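PDB 4O4V: triosephosphate isomerase from Trichomonas vaginalis, which probably catalyses, as a homodimer, the interconversion of D-glyceraldehyde 3-phosphate and dihydroxyacetone phosphate in glycolysis and gluconeogenesis. Local coordinates for residues E37-A42 against I87-L92; T49-L54 against W58-E63; N64-P69 against T74-V79; F114-E117 against K121-Y124; V188-L193 against D200-V205. All coordinates share one frame; numbering follows the deposited sequence. Where two conformers were deposited one is given.

The five contacts sample the TIM barrel from its core to its dimer interface. Contact 1 joins strands 37-41 and 89-92 on the inner side of the barrel. Contact 2 supplies the strand between them, 59-62, where V40 O and S61 N are 2.8 Å apart, a probable hydrogen bond. Contact 4 adds the next strand, 121-126, with L92 N 2.8 Å from I123 O. Contact 3, the long loop following contact 2, reaches N9 and K11 of the second subunit, probably at its active-site end; F114 CZ of contact 4 lies 3.4 Å from P69 N. Contact 5, a helix pair centred about 28 Å from the centre of contact 2, has R190 about 8 Å from a sodium ion.

Contact 1 (E37-A42 against I87-L92); sequences EVVVAA and IEWTIL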
# COMPACT_ATOMS: atom_id res chain seq x y z
N GLU A 37 4.59 -12.55 -23.74
CA GLU A 37 5.11 -12.41 -22.39
C GLU A 37 3.97 -11.99 -21.49
O GLU A 37 3.37 -10.93 -21.72
CB GLU A 37 6.24 -11.37 -22.39
CG GLU A 37 6.88 -11.10 -21.03
CD GLU A 37 8.10 -10.22 -21.10
OE1 GLU A 37 8.44 -9.74 -22.19
OE2 GLU A 37 8.72 -10.01 -20.03
N VAL A 38 3.63 -12.80 -20.50
CA VAL A 38 2.48 -12.56 -19.65
C VAL A 38 2.90 -12.29 -18.23
O VAL A 38 3.71 -13.04 -17.65
CB VAL A 38 1.50 -13.75 -19.68
CG1 VAL A 38 0.23 -13.44 -18.87
CG2 VAL A 38 1.15 -14.14 -21.12
N VAL A 39 2.36 -11.22 -17.67
CA VAL A 39 2.64 -10.81 -16.30
C VAL A 39 1.29 -10.63 -15.61
O VAL A 39 0.35 -10.12 -16.23
CB VAL A 39 3.48 -9.54 -16.34
CG1 VAL A 39 3.67 -8.91 -14.98
CG2 VAL A 39 4.84 -9.80 -16.95
N VAL A 40 1.18 -11.02 -14.35
CA VAL A 40 -0.04 -10.91 -13.57
C VAL A 40 0.26 -10.10 -12.32
O VAL A 40 1.12 -10.50 -11.52
CB VAL A 40 -0.59 -12.27 -13.18
CG1 VAL A 40 -1.88 -12.11 -12.38
CG2 VAL A 40 -0.84 -13.14 -14.45
N ALA A 41 -0.44 -8.97 -12.17
CA ALA A 41 -0.26 -8.06 -11.03
C ALA A 41 -1.41 -8.21 -10.05
O ALA A 41 -2.59 -8.21 -10.46
CB ALA A 41 -0.16 -6.63 -11.50
N ALA A 42 -1.10 -8.32 -8.76
CA ALA A 42 -2.10 -8.59 -7.73
C ALA A 42 -1.83 -7.74 -6.50
O ALA A 42 -0.71 -7.23 -6.32
CB ALA A 42 -2.08 -10.05 -7.37
N ILE A 87 9.88 -11.98 -6.98
CA ILE A 87 9.02 -11.18 -7.88
C ILE A 87 9.84 -10.08 -8.50
O ILE A 87 10.58 -9.40 -7.80
CB ILE A 87 7.84 -10.62 -7.08
CG1 ILE A 87 6.97 -11.76 -6.55
CG2 ILE A 87 7.04 -9.65 -7.94
CD1 ILE A 87 6.01 -11.36 -5.48
N GLU A 88 9.71 -9.91 -9.81
CA GLU A 88 10.59 -9.07 -10.60
C GLU A 88 9.96 -7.83 -11.22
O GLU A 88 10.69 -7.05 -11.85
CB GLU A 88 11.21 -9.91 -11.78
CG GLU A 88 11.57 -11.41 -11.48
CD GLU A 88 11.80 -12.27 -12.76
OE1 GLU A 88 11.92 -11.69 -13.88
OE2 GLU A 88 11.85 -13.53 -12.63
N TRP A 89 8.64 -7.69 -11.15
CA TRP A 89 7.89 -6.65 -11.86
C TRP A 89 7.12 -5.80 -10.89
O TRP A 89 6.64 -6.26 -9.86
CB TRP A 89 6.88 -7.29 -12.81
CG TRP A 89 7.43 -7.80 -14.11
CD1 TRP A 89 7.81 -9.08 -14.39
CD2 TRP A 89 7.66 -7.05 -15.31
NE1 TRP A 89 8.24 -9.17 -15.68
CE2 TRP A 89 8.18 -7.93 -16.26
CE3 TRP A 89 7.49 -5.70 -15.66
CZ2 TRP A 89 8.54 -7.53 -17.54
CZ3 TRP A 89 7.85 -5.29 -16.93
CH2 TRP A 89 8.35 -6.21 -17.86
N THR A 90 6.91 -4.54 -11.28
CA THR A 90 5.89 -3.69 -10.68
C THR A 90 5.26 -2.78 -11.72
O THR A 90 5.93 -2.33 -12.66
CB THR A 90 6.43 -2.83 -9.51
OG1 THR A 90 5.33 -2.21 -8.81
CG2 THR A 90 7.45 -1.82 -9.94
N ILE A 91 3.99 -2.48 -11.52
CA ILE A 91 3.33 -1.34 -12.17
C ILE A 91 3.70 -0.07 -11.44
O ILE A 91 3.83 -0.08 -10.21
CB ILE A 91 1.79 -1.53 -12.18
CG1 ILE A 91 1.41 -2.84 -12.89
CG2 ILE A 91 1.05 -0.35 -12.81
CD1 ILE A 91 -0.05 -3.22 -12.76
N LEU A 92 3.86 1.03 -12.18
CA LEU A 92 4.05 2.36 -11.61
C LEU A 92 3.19 3.37 -12.33
O LEU A 92 3.05 3.31 -13.56
CB LEU A 92 5.53 2.81 -11.75
CG LEU A 92 6.55 2.04 -10.93
CD1 LEU A 92 7.94 2.57 -11.23
CD2 LEU A 92 6.24 2.16 -9.46
O HOH W 1 8.38 -11.32 -17.71
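W89 lies across V39 at about a right angle, and this pair accounts for most of the buried surface. V39 CG2 sits over one face of the indole, off-centre toward the rim, 3.9 Å from the centroid of the five-membered ring and 17° from its normal: a CH-pi contact. The second methyl, CG1, anti to the backbone N (chi1 172°), reaches the root of the indole at 4.0 Å from W89 CG, so both branches touch the ring system. E37 comes instead to the ring's edge, its OE2 3.5 Å from W89 CZ2. A water completes this side, donating to E37 OE2 at 2.7 Å and accepting from W89 NE1 at 3.0 Å, which satisfies the buried indole N-H. The other carboxylate oxygen, OE1, forms a salt bridge with R206. Farther along the strands, A41 CB meets the delta methyl of I91, CD1, at 3.6 Å. The strand axes are 8.2 Å apart at closest because strand 59-62 lies between them, and their directions differ by 66°, in keeping with the coiling of a barrel sheet; S61 of the middle strand touches V39, A41 and W89, while the W89 ring also meets F5. Side chains of strands that are not neighbours thus meet on the inner side of the sheet, the packing of a TIM-barrel core.

Contact 2 (T49-L54 against W58-E63); sequences TLQQKL and WKVSAE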
# COMPACT_ATOMS: atom_id res chain seq x y z
N THR A 49 1.11 -15.93 -2.41
CA THR A 49 0.25 -16.98 -2.97
C THR A 49 0.53 -17.10 -4.45
O THR A 49 0.74 -18.20 -4.99
CB THR A 49 -1.25 -16.63 -2.81
OG1 THR A 49 -1.59 -16.62 -1.43
CG2 THR A 49 -2.13 -17.64 -3.49
N LEU A 50 0.49 -15.96 -5.11
CA LEU A 50 0.57 -15.91 -6.56
C LEU A 50 1.94 -16.40 -7.05
O LEU A 50 2.05 -17.17 -7.99
CB LEU A 50 0.23 -14.49 -7.05
CG LEU A 50 0.16 -14.22 -8.56
CD1 LEU A 50 -0.89 -15.06 -9.22
CD2 LEU A 50 -0.10 -12.78 -8.82
N GLN A 51 3.00 -15.97 -6.38
CA GLN A 51 4.34 -16.39 -6.69
C GLN A 51 4.51 -17.88 -6.48
O GLN A 51 5.16 -18.56 -7.30
CB GLN A 51 5.37 -15.58 -5.89
CG GLN A 51 6.82 -15.97 -6.18
CD GLN A 51 7.29 -15.58 -7.56
OE1 GLN A 51 6.66 -14.80 -8.27
NE2 GLN A 51 8.41 -16.15 -7.98
N GLN A 52 3.96 -18.43 -5.39
CA GLN A 52 4.03 -19.86 -5.14
C GLN A 52 3.29 -20.69 -6.17
O GLN A 52 3.80 -21.73 -6.63
CB GLN A 52 3.48 -20.14 -3.74
N LYS A 53 2.09 -20.26 -6.57
CA LYS A 53 1.17 -21.12 -7.29
C LYS A 53 1.02 -20.86 -8.78
O LYS A 53 0.58 -21.74 -9.50
CB LYS A 53 -0.19 -21.06 -6.64
CG LYS A 53 -0.19 -21.60 -5.23
CD LYS A 53 -1.56 -21.51 -4.57
CE LYS A 53 -1.57 -22.13 -3.16
NZ LYS A 53 -0.75 -21.36 -2.18
N LEU A 54 1.36 -19.67 -9.26
CA LEU A 54 1.15 -19.36 -10.67
C LEU A 54 2.15 -20.09 -11.55
O LEU A 54 3.34 -20.22 -11.21
CB LEU A 54 1.30 -17.84 -10.90
CG LEU A 54 0.98 -17.38 -12.31
CD1 LEU A 54 -0.52 -17.58 -12.64
CD2 LEU A 54 1.38 -15.91 -12.45
N TRP A 58 4.80 -17.68 -16.72
CA TRP A 58 4.35 -16.30 -16.55
C TRP A 58 5.07 -15.72 -15.36
O TRP A 58 5.70 -16.44 -14.57
CB TRP A 58 2.86 -16.29 -16.33
CG TRP A 58 2.02 -16.74 -17.48
CD1 TRP A 58 2.43 -17.26 -18.68
CD2 TRP A 58 0.59 -16.67 -17.56
NE1 TRP A 58 1.34 -17.53 -19.48
CE2 TRP A 58 0.19 -17.17 -18.82
CE3 TRP A 58 -0.38 -16.22 -16.67
CZ2 TRP A 58 -1.15 -17.24 -19.18
CZ3 TRP A 58 -1.70 -16.29 -17.04
CH2 TRP A 58 -2.08 -16.79 -18.27
N LYS A 59 5.00 -14.41 -15.19
CA LYS A 59 5.64 -13.74 -14.06
C LYS A 59 4.64 -12.92 -13.26
O LYS A 59 3.64 -12.43 -13.79
CB LYS A 59 6.78 -12.84 -14.55
CG LYS A 59 7.96 -13.60 -15.12
CD LYS A 59 8.70 -14.37 -14.08
CE LYS A 59 9.97 -14.99 -14.70
NZ LYS A 59 10.74 -15.79 -13.72
N VAL A 60 4.93 -12.77 -11.99
CA VAL A 60 4.13 -11.99 -11.05
C VAL A 60 4.62 -10.56 -10.99
O VAL A 60 5.83 -10.28 -11.11
CB VAL A 60 4.21 -12.68 -9.67
CG1 VAL A 60 3.44 -11.92 -8.62
CG2 VAL A 60 3.64 -14.08 -9.74
N SER A 61 3.70 -9.63 -10.76
CA SER A 61 4.01 -8.22 -10.59
C SER A 61 3.30 -7.62 -9.40
O SER A 61 2.16 -7.95 -9.09
CB SER A 61 3.53 -7.45 -11.84
OG SER A 61 3.85 -6.07 -11.80
N ALA A 62 4.00 -6.71 -8.72
CA ALA A 62 3.32 -5.81 -7.81
C ALA A 62 2.55 -4.74 -8.54
O ALA A 62 2.75 -4.51 -9.75
CB ALA A 62 4.34 -5.16 -6.87
N GLU A 63 1.68 -4.04 -7.84
CA GLU A 63 0.85 -2.98 -8.40
C GLU A 63 1.37 -1.58 -8.09
O GLU A 63 0.84 -0.58 -8.58
CB GLU A 63 -0.61 -3.09 -7.93
CG GLU A 63 -1.34 -4.32 -8.51
CD GLU A 63 -2.78 -4.41 -8.07
OE1 GLU A 63 -3.37 -3.41 -7.63
OE2 GLU A 63 -3.36 -5.55 -8.17
O HOH W 2 7.15 -14.38 -10.85
O HOH W 3 9.89 -15.46 -10.74
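W58 offers its CB to L54 CD2 at 4.2 Å, the two side chains crossing at about a right angle where helix 47-53 has just ended. The indole itself also packs on V38 and V40 of the neighbouring strand and has a cation-pi partner in R55. At K59 the side chain turns outward, away from the helix, and its NZ forms a salt bridge with E88. That ammonium also donates to a water, which accepts at 3.2 Å from Q51 NE2 and so ties the helix to the strand at the surface.

V60 is the centre of the contact. Both its methyls rest on L50, given in one of its two modelled conformers: CG1, anti to the backbone N (chi1 178°), lies 3.6 Å from L50 CD2, and V60 CG2 lies 3.7 Å from L50 CG. V60 CG2 also reaches L54 CD2 at 4.0 Å. Q51 bends at chi2 (69°), which folds its amide back over V60 until OE1 is 3.4 Å from V60 CG2. A second water donates to the same OE1 at 2.7 Å and accepts from V60 N at 3.0 Å, so it bridges the glutamine amide to the backbone N-H of V60. At S61 the side chain turns away from the helix, to the inside of the barrel, meeting V39 and A41. With its inner side facing the core and its outer side under helix 47-53, the strand closes the beta-alpha-beta crossover 37-41, 47-53, 59-62 of the TIM barrel.

Contact 3 (N64-P69 against T74-V79); sequences NVFTKP and TGEVTV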
# COMPACT_ATOMS: atom_id res chain seq x y z
N ASN A 64 2.41 -1.52 -7.26
CA ASN A 64 3.04 -0.28 -6.80
C ASN A 64 4.25 -0.68 -5.96
O ASN A 64 4.31 -1.81 -5.48
CB ASN A 64 2.06 0.53 -5.93
CG ASN A 64 2.61 1.86 -5.49
OD1 ASN A 64 3.26 2.54 -6.27
ND2 ASN A 64 2.35 2.22 -4.24
N VAL A 65 5.16 0.26 -5.73
CA VAL A 65 6.24 0.11 -4.75
C VAL A 65 6.55 1.49 -4.21
O VAL A 65 6.21 2.51 -4.83
CB VAL A 65 7.54 -0.48 -5.35
CG1 VAL A 65 7.33 -1.84 -5.93
CG2 VAL A 65 8.16 0.42 -6.40
N PHE A 66 7.21 1.57 -3.07
CA PHE A 66 7.66 2.85 -2.53
C PHE A 66 9.04 3.23 -3.11
O PHE A 66 9.59 2.54 -3.94
CB PHE A 66 7.63 2.78 -0.99
CG PHE A 66 7.79 4.11 -0.31
CD1 PHE A 66 6.92 5.15 -0.53
CD2 PHE A 66 8.85 4.32 0.57
CE1 PHE A 66 7.08 6.36 0.10
CE2 PHE A 66 9.01 5.52 1.19
CZ PHE A 66 8.15 6.54 0.96
N THR A 67 9.58 4.38 -2.70
CA THR A 67 10.82 4.95 -3.25
C THR A 67 12.09 4.56 -2.50
O THR A 67 13.18 4.90 -2.94
CB THR A 67 10.75 6.46 -3.20
OG1 THR A 67 10.35 6.81 -1.88
CG2 THR A 67 9.78 7.03 -4.24
N LYS A 68 11.96 3.89 -1.37
CA LYS A 68 13.08 3.60 -0.48
C LYS A 68 13.17 2.10 -0.19
O LYS A 68 12.16 1.40 -0.34
CB LYS A 68 12.86 4.35 0.85
CG LYS A 68 12.74 5.87 0.71
CD LYS A 68 14.02 6.54 0.28
CE LYS A 68 13.85 8.06 0.31
NZ LYS A 68 15.08 8.79 -0.07
N PRO A 69 14.32 1.60 0.29
CA PRO A 69 14.44 0.15 0.54
C PRO A 69 13.65 -0.37 1.73
O PRO A 69 13.25 -1.53 1.75
CB PRO A 69 15.94 -0.05 0.77
CG PRO A 69 16.42 1.28 1.18
CD PRO A 69 15.60 2.29 0.42
N THR A 74 5.26 3.69 7.42
CA THR A 74 4.18 2.82 7.80
C THR A 74 3.18 2.64 6.66
O THR A 74 2.75 3.62 6.06
CB THR A 74 3.49 3.37 9.07
OG1 THR A 74 4.43 3.32 10.16
CG2 THR A 74 2.26 2.57 9.48
N GLY A 75 2.85 1.39 6.37
CA GLY A 75 1.90 1.05 5.32
C GLY A 75 2.50 0.77 3.96
O GLY A 75 1.81 0.19 3.11
N GLU A 76 3.76 1.16 3.73
CA GLU A 76 4.38 0.99 2.41
C GLU A 76 5.09 -0.36 2.28
O GLU A 76 5.67 -0.87 3.22
CB GLU A 76 5.37 2.13 2.15
CG GLU A 76 4.73 3.49 2.02
CD GLU A 76 3.70 3.56 0.89
OE1 GLU A 76 4.06 3.31 -0.29
OE2 GLU A 76 2.52 3.88 1.16
N VAL A 77 5.09 -0.89 1.06
CA VAL A 77 5.84 -2.09 0.68
C VAL A 77 6.95 -1.67 -0.26
O VAL A 77 6.76 -0.80 -1.11
CB VAL A 77 4.91 -3.14 0.04
CG1 VAL A 77 5.69 -4.32 -0.52
CG2 VAL A 77 3.89 -3.61 1.08
N THR A 78 8.13 -2.25 -0.08
CA THR A 78 9.32 -1.80 -0.79
C THR A 78 9.87 -2.87 -1.73
O THR A 78 9.57 -4.08 -1.64
CB THR A 78 10.39 -1.39 0.19
OG1 THR A 78 10.85 -2.57 0.88
CG2 THR A 78 9.89 -0.35 1.18
N VAL A 79 10.71 -2.42 -2.65
CA VAL A 79 11.34 -3.28 -3.65
C VAL A 79 12.03 -4.50 -3.06
O VAL A 79 11.77 -5.62 -3.50
CB VAL A 79 12.25 -2.47 -4.58
CG1 VAL A 79 13.14 -3.39 -5.43
CG2 VAL A 79 11.42 -1.55 -5.48
O HOH W 4 3.38 4.61 -2.60
O HOH W 5 10.74 0.45 -2.51
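F66 and E76 cross at about a right angle within the long loop that follows strand 59-62, the element with which triosephosphate isomerase subunits interlock in the dimer. E76 lays its CG over one face of the phenyl ring, 4.1 Å from the centroid and offset toward the rim, in a CH-pi contact. The opposite face is covered by T67 OG1. A bend at chi2 (-59°) turns the E76 carboxylate back beside the ring, its plane inclined by 57° to it, with OE1 3.4 Å from F66 CD1. That oxygen also receives a water, which N64 ND2 in turn supplies with a hydrogen bond at 3.1 Å; N64 OD1 accepts from K111. The other carboxylate oxygen, OE2, forms a salt bridge with R97 of the second subunit, while T74 and G75 bond to residues of the same neighbour, including N9 and E63. Both carboxylate oxygens of the buried glutamate thus have partners, and its negative charge is probably stabilised by that arginine.

In the backbone, F66 N donates to V77 O at 3.1 Å, approaching almost along the C=O axis. V65 and V79 cross obliquely, their CG2 methyls 3.9 Å apart. One water gathers the backbone, donating to F66 O and K68 O and accepting from V79 N, the first amide of helix 79-83. T78, one residue before, holds its OG1 in the crowded position between backbone N and carbonyl carbon (chi1 68°). From there OG1 donates to P69 O at 2.8 Å, arriving well above the carbonyl plane.

Contact 4 (F114-E117 against K121-Y124); sequences FALE and KIIY
A115 and L116, on the last turn of helix 105-117, both press on I122 of strand 121-126, and the apolar contacts are few but well divided. A115 CB meets the short branch of I122, CG2, at 3.9 Å. L116 approaches the long branch, its CD1 3.9 Å from I122 CD1, the two side chains crossing at about a right angle. The isoleucine can serve both because its CG1 is tucked between backbone N and carbonyl carbon (chi1 68°), which leaves CG2 anti to the carbonyl carbon and sends the two branches to different helix residues. L116 reaches its partner through the tip of the side chain rather than by its CB direction. A short turn joins the elements, so that L116 and K121 have CA atoms only 6.2 Å apart.

Further apolar neighbours adjoin the group: I122 also packs on A112 and L92, and L116 on I153, P154 and V161.

Polar bonding runs elsewhere. I122 pairs through its backbone with D160, just before the neighbouring strand 161-165, and with V162 within it, and K121 pairs with E88 and T90 on the other flank.

No hydrogen bond crosses between the segments, so the contact rests on buried methyl packing between barrel wall and outer helix, while the strand's backbone bonds are made along the sheet.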
# COMPACT_ATOMS: atom_id res chain seq x y z
N PHE A 114 14.49 4.00 -8.64
CA PHE A 114 14.82 3.10 -7.53
C PHE A 114 14.51 1.66 -7.89
O PHE A 114 15.33 0.77 -7.64
CB PHE A 114 14.08 3.52 -6.26
CG PHE A 114 14.45 2.69 -5.08
CD1 PHE A 114 15.64 2.89 -4.46
CD2 PHE A 114 13.59 1.69 -4.61
CE1 PHE A 114 16.01 2.09 -3.39
CE2 PHE A 114 13.96 0.92 -3.55
CZ PHE A 114 15.16 1.12 -2.95
N ALA A 115 13.36 1.42 -8.52
CA ALA A 115 13.00 0.05 -8.89
C ALA A 115 14.03 -0.53 -9.89
O ALA A 115 14.54 -1.65 -9.70
CB ALA A 115 11.61 0.01 -9.46
N LEU A 116 14.32 0.23 -10.94
CA LEU A 116 15.23 -0.25 -11.99
C LEU A 116 16.64 -0.45 -11.46
O LEU A 116 17.28 -1.48 -11.77
CB LEU A 116 15.23 0.71 -13.18
CG LEU A 116 13.94 0.70 -13.98
CD1 LEU A 116 13.85 1.91 -14.86
CD2 LEU A 116 13.77 -0.59 -14.78
N GLU A 117 17.13 0.47 -10.63
CA GLU A 117 18.50 0.32 -10.16
C GLU A 117 18.62 -0.84 -9.19
O GLU A 117 19.73 -1.33 -8.95
CB GLU A 117 19.07 1.65 -9.66
CG GLU A 117 18.58 2.05 -8.37
CD GLU A 117 18.81 3.54 -8.04
OE1 GLU A 117 19.36 4.30 -8.87
OE2 GLU A 117 18.40 3.94 -6.94
N LYS A 121 11.80 -4.79 -13.05
CA LYS A 121 11.25 -4.34 -14.31
C LYS A 121 9.97 -3.60 -14.04
O LYS A 121 9.27 -3.92 -13.06
CB LYS A 121 10.99 -5.54 -15.21
CG LYS A 121 12.22 -6.38 -15.50
CD LYS A 121 11.89 -7.60 -16.35
CE LYS A 121 13.13 -8.44 -16.67
NZ LYS A 121 12.81 -9.43 -17.72
N ILE A 122 9.64 -2.60 -14.87
CA ILE A 122 8.52 -1.74 -14.61
C ILE A 122 7.55 -1.64 -15.76
O ILE A 122 7.97 -1.66 -16.94
CB ILE A 122 8.96 -0.31 -14.18
CG1 ILE A 122 9.64 0.49 -15.29
CG2 ILE A 122 9.86 -0.37 -12.94
CD1 ILE A 122 9.99 1.94 -14.93
N ILE A 123 6.28 -1.50 -15.43
CA ILE A 123 5.24 -1.13 -16.37
C ILE A 123 4.82 0.28 -15.97
O ILE A 123 4.11 0.47 -14.96
CB ILE A 123 4.04 -2.08 -16.34
CG1 ILE A 123 4.45 -3.52 -16.64
CG2 ILE A 123 2.95 -1.60 -17.31
CD1 ILE A 123 3.40 -4.54 -16.23
N TYR A 124 5.30 1.27 -16.70
CA TYR A 124 5.12 2.69 -16.34
C TYR A 124 3.93 3.25 -17.12
O TYR A 124 3.93 3.20 -18.36
CB TYR A 124 6.39 3.47 -16.65
CG TYR A 124 6.44 4.84 -16.02
CD1 TYR A 124 5.89 5.93 -16.65
CD2 TYR A 124 7.03 5.02 -14.78
CE1 TYR A 124 5.97 7.21 -16.06
CE2 TYR A 124 7.11 6.27 -14.21
CZ TYR A 124 6.58 7.35 -14.84
OH TYR A 124 6.71 8.58 -14.22

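Contact 5 (V188-L193 against D200-V205); sequences VIRDIL and DIANKV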
# COMPACT_ATOMS: atom_id res chain seq x y z
N VAL A 188 2.47 7.99 -30.93
CA VAL A 188 2.97 9.23 -30.35
C VAL A 188 4.07 8.93 -29.33
O VAL A 188 5.13 9.57 -29.32
CB VAL A 188 1.80 10.01 -29.69
CG1 VAL A 188 2.33 11.01 -28.65
CG2 VAL A 188 0.94 10.73 -30.74
N ILE A 189 3.83 7.95 -28.45
CA ILE A 189 4.83 7.62 -27.45
C ILE A 189 6.13 7.09 -28.09
O ILE A 189 7.22 7.47 -27.69
CB ILE A 189 4.24 6.61 -26.43
CG1 ILE A 189 3.11 7.27 -25.63
CG2 ILE A 189 5.34 6.10 -25.50
CD1 ILE A 189 2.23 6.31 -24.90
N ARG A 190 5.98 6.21 -29.07
CA ARG A 190 7.17 5.67 -29.73
C ARG A 190 7.98 6.77 -30.38
O ARG A 190 9.21 6.76 -30.30
CB ARG A 190 6.81 4.60 -30.75
CG ARG A 190 7.99 3.70 -31.12
CD ARG A 190 7.68 2.53 -32.02
NE ARG A 190 6.57 1.74 -31.49
CZ ARG A 190 6.63 0.90 -30.45
NH1 ARG A 190 7.73 0.65 -29.82
NH2 ARG A 190 5.49 0.31 -30.03
N ASP A 191 7.30 7.74 -30.98
CA ASP A 191 8.02 8.85 -31.61
C ASP A 191 8.70 9.77 -30.60
O ASP A 191 9.78 10.31 -30.87
CB ASP A 191 7.10 9.62 -32.53
CG ASP A 191 6.78 8.87 -33.81
OD1 ASP A 191 7.49 7.89 -34.16
OD2 ASP A 191 5.80 9.29 -34.47
N ILE A 192 8.10 9.96 -29.44
CA ILE A 192 8.76 10.72 -28.38
C ILE A 192 10.06 9.99 -27.97
O ILE A 192 11.12 10.60 -27.83
CB ILE A 192 7.84 10.89 -27.17
CG1 ILE A 192 6.66 11.82 -27.50
CG2 ILE A 192 8.62 11.41 -25.97
CD1 ILE A 192 5.45 11.62 -26.62
N LEU A 193 9.96 8.69 -27.72
CA LEU A 193 11.15 7.92 -27.41
C LEU A 193 12.19 8.07 -28.50
O LEU A 193 13.37 8.31 -28.22
CB LEU A 193 10.84 6.43 -27.22
CG LEU A 193 9.95 6.08 -26.04
CD1 LEU A 193 9.71 4.58 -26.04
CD2 LEU A 193 10.58 6.51 -24.71
N ASP A 200 16.97 3.07 -31.57
CA ASP A 200 17.20 1.72 -31.06
C ASP A 200 16.32 1.42 -29.87
O ASP A 200 15.68 0.37 -29.78
CB ASP A 200 18.67 1.48 -30.69
N ILE A 201 16.26 2.35 -28.95
CA ILE A 201 15.40 2.20 -27.78
C ILE A 201 13.94 2.21 -28.21
O ILE A 201 13.15 1.35 -27.75
CB ILE A 201 15.73 3.27 -26.73
CG1 ILE A 201 17.10 2.95 -26.10
CG2 ILE A 201 14.63 3.34 -25.63
CD1 ILE A 201 17.69 4.08 -25.26
N ALA A 202 13.53 3.15 -29.07
CA ALA A 202 12.15 3.22 -29.49
C ALA A 202 11.71 1.92 -30.13
O ALA A 202 10.52 1.52 -29.99
CB ALA A 202 11.96 4.38 -30.42
N ASN A 203 12.60 1.27 -30.87
CA ASN A 203 12.23 0.05 -31.57
C ASN A 203 12.13 -1.17 -30.66
O ASN A 203 11.56 -2.18 -31.10
CB ASN A 203 13.21 -0.25 -32.71
CG ASN A 203 12.90 0.57 -33.94
OD1 ASN A 203 11.74 0.84 -34.21
ND2 ASN A 203 13.92 1.03 -34.64
N LYS A 204 12.69 -1.11 -29.47
CA LYS A 204 12.64 -2.27 -28.57
C LYS A 204 11.63 -2.14 -27.44
O LYS A 204 11.18 -3.15 -26.90
CB LYS A 204 14.03 -2.62 -28.02
CG LYS A 204 14.58 -1.71 -27.02
CD LYS A 204 16.01 -2.18 -26.63
CE LYS A 204 16.63 -1.35 -25.51
NZ LYS A 204 18.05 -1.81 -25.26
N VAL A 205 11.26 -0.93 -27.05
CA VAL A 205 10.33 -0.77 -25.91
C VAL A 205 8.92 -1.16 -26.30
O VAL A 205 8.35 -0.66 -27.28
CB VAL A 205 10.39 0.69 -25.37
CG1 VAL A 205 9.33 0.95 -24.30
CG2 VAL A 205 11.74 0.97 -24.79
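R190 leaves its helix extended, CG anti to the backbone N (chi1 -161°), then kinks at chi3 (-52°) so that the guanidinium reaches the carbonyls of A202 and V205. The pair of successive helices, 179-197 and 199-204, belongs to the outer helical layer of the TIM barrel, and they pack against each other, the CA atoms of L193 and A202 5.2 Å apart.

The small side chain of A202 is consistent with this closeness. Its CB fits against the first helix, 3.6 Å from R190 O and 4.0 Å from L193 CB. L193 extends past it, and its CD1 comes 4.0 Å from V205 CB, the two side chains crossing at about a right angle. W158 and I163 pack against both L193 and V205, placing this apolar patch over the barrel wall.

The polar half rests on R190. Its NE and NH2 form salt bridges with D226 and D228, which bracket V227 of a sodium site, and its side chain is about 8 Å from a bound sodium ion. These two acids, with the two carbonyls, fix the rotation of the guanidinium, and NH1 serves as a double donor to backbone oxygens toward the C-terminal end of helix 199-204, where a positive charge would probably be favourable. Both acceptors lie at the edge of the guanidinium and in its plane. R190 NH1 gives one N-H to V205 O at 2.9 Å and the other to A202 O, also at 2.9 Å, with NH1 almost in line with the A202 C=O bond (177°).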